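Side-chain contact in 16L protein (Yaba-like disease virus, PDB 6TQP), which probably blocks apoptosis of the infected cell as a poxviral Bcl-2-like protein of the M11L family: residues N14-K17 against N18-F22. Numbering follows the deposited sequence.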
loop_
_atom_site.group_PDB
_atom_site.type_symbol
_atom_site.label_atom_id
_atom_site.label_comp_id
_atom_site.label_asym_id
_atom_site.label_seq_id
_atom_site.Cartn_x
_atom_site.Cartn_y
_atom_site.Cartn_z
ATOM N N ASN A 14 0.192 14.893 -2.249
ATOM C CA ASN A 14 1.520 14.727 -2.823
ATOM C C ASN A 14 2.498 14.146 -1.806
ATOM O O ASN A 14 3.334 13.302 -2.151
ATOM C CB ASN A 14 2.015 16.070 -3.343
ATOM C CG ASN A 14 3.363 15.967 -4.019
ATOM O OD1 ASN A 14 3.508 15.303 -5.047
ATOM N ND2 ASN A 14 4.353 16.640 -3.457
ATOM N N SER A 15 2.417 14.589 -0.548
ATOM C CA SER A 15 3.297 14.046 0.488
ATOM C C SER A 15 3.122 12.540 0.610
ATOM O O SER A 15 4.101 11.781 0.612
ATOM C CB SER A 15 3.016 14.717 1.839
ATOM O OG SER A 15 3.252 16.113 1.797
ATOM N N ILE A 16 1.872 12.089 0.717
ATOM C CA ILE A 16 1.596 10.663 0.852
ATOM C C ILE A 16 2.054 9.903 -0.388
ATOM O O ILE A 16 2.648 8.824 -0.284
ATOM C CB ILE A 16 0.096 10.441 1.149
ATOM C CG1 ILE A 16 -0.238 10.867 2.577
ATOM C CG2 ILE A 16 -0.302 8.989 0.967
ATOM C CD1 ILE A 16 0.511 10.113 3.656
ATOM N N LYS A 17 1.771 10.433 -1.579
ATOM C CA LYS A 17 2.208 9.755 -2.797
ATOM C C LYS A 17 3.721 9.562 -2.794
ATOM O O LYS A 17 4.224 8.479 -3.106
ATOM C CB LYS A 17 1.783 10.543 -4.034
ATOM C CG LYS A 17 2.071 9.816 -5.358
ATOM C CD LYS A 17 2.108 10.752 -6.556
ATOM C CE LYS A 17 3.377 11.586 -6.582
ATOM N NZ LYS A 17 3.879 11.764 -7.966
ATOM N N ASN A 18 4.459 10.613 -2.450
ATOM C CA ASN A 18 5.915 10.515 -2.420
ATOM C C ASN A 18 6.367 9.493 -1.396
ATOM O O ASN A 18 7.304 8.723 -1.644
ATOM C CB ASN A 18 6.525 11.881 -2.117
ATOM C CG ASN A 18 6.475 12.799 -3.300
ATOM O OD1 ASN A 18 6.320 12.344 -4.434
ATOM N ND2 ASN A 18 6.622 14.098 -3.062
ATOM N N VAL A 19 5.699 9.456 -0.241
ATOM C CA VAL A 19 6.101 8.540 0.823
ATOM C C VAL A 19 5.897 7.095 0.381
ATOM O O VAL A 19 6.738 6.223 0.635
ATOM C CB VAL A 19 5.329 8.860 2.121
ATOM C CG1 VAL A 19 5.476 7.727 3.131
ATOM C CG2 VAL A 19 5.828 10.173 2.728
ATOM N N ILE A 20 4.785 6.818 -0.302
ATOM C CA ILE A 20 4.480 5.442 -0.687
ATOM C C ILE A 20 5.492 4.937 -1.714
ATOM O O ILE A 20 6.013 3.819 -1.595
ATOM C CB ILE A 20 3.039 5.350 -1.207
ATOM C CG1 ILE A 20 2.065 5.622 -0.050
ATOM C CG2 ILE A 20 2.768 3.962 -1.816
ATOM C CD1 ILE A 20 0.627 5.795 -0.484
ATOM N N VAL A 21 5.778 5.746 -2.732
ATOM C CA VAL A 21 6.744 5.336 -3.749
ATOM C C VAL A 21 8.101 5.097 -3.111
ATOM O O VAL A 21 8.772 4.098 -3.393
ATOM C CB VAL A 21 6.816 6.385 -4.872
ATOM C CG1 VAL A 21 7.936 6.044 -5.875
ATOM C CG2 VAL A 21 5.474 6.470 -5.572
ATOM N N PHE A 22 8.521 6.010 -2.234
ATOM C CA PHE A 22 9.793 5.853 -1.542
ATOM C C PHE A 22 9.811 4.570 -0.723
ATOM O O PHE A 22 10.778 3.798 -0.767
ATOM C CB PHE A 22 10.035 7.066 -0.652
ATOM C CG PHE A 22 11.370 7.057 0.037
ATOM C CD1 PHE A 22 11.544 6.366 1.224
ATOM C CD2 PHE A 22 12.444 7.750 -0.497
ATOM C CE1 PHE A 22 12.771 6.358 1.869
ATOM C CE2 PHE A 22 13.678 7.745 0.139
ATOM C CZ PHE A 22 13.844 7.047 1.320
#
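Asn14 to Val21 form one unbroken alpha-helical run, in which the amide N atoms of Asn18, Val19, Ile20 and Val21 each bond to the carbonyl O four residues earlier; Ile20 N to Ile16 O, at 2.9 Å, is typical, while Val21 N to Lys17 O is longer at 3.2 Å yet nearly straight (N-H...O 174°). On one flank the amide planes of Asn14 and Asn18 stand 77° apart, so the two groups are steeply inclined and not stacked. Asn14 ND2 and Asn18 ND2 approach to 3.4 Å, but both are donors, so this is juxtaposition without a bond; Asn18 ND2 instead donates a hydrogen bond to Glu40 OE2. Lys17 leaves with CG anti to its backbone N, and a bend at chi3 (74°) brings CE to 3.7 Å from Asn18 OD1. Another flank is apolar: Ile16 CG2 packs on Ile20 CD1 at 3.6 Å, and Ile20 CG1, set beside its own backbone N, lies 3.3 Å from Ile16 O. Both isoleucines are buried on the inward face of helix 12-27, Ile20 against Ala130 and Ile133 of helix 120-134, Ile16 against Ser134 of that helix and Leu140 and Ile141 of helix 137-148, while Val19 packs on Ile47 of helix 38-68, joining helix 12-27 to the all-helical Bcl-2-like bundle.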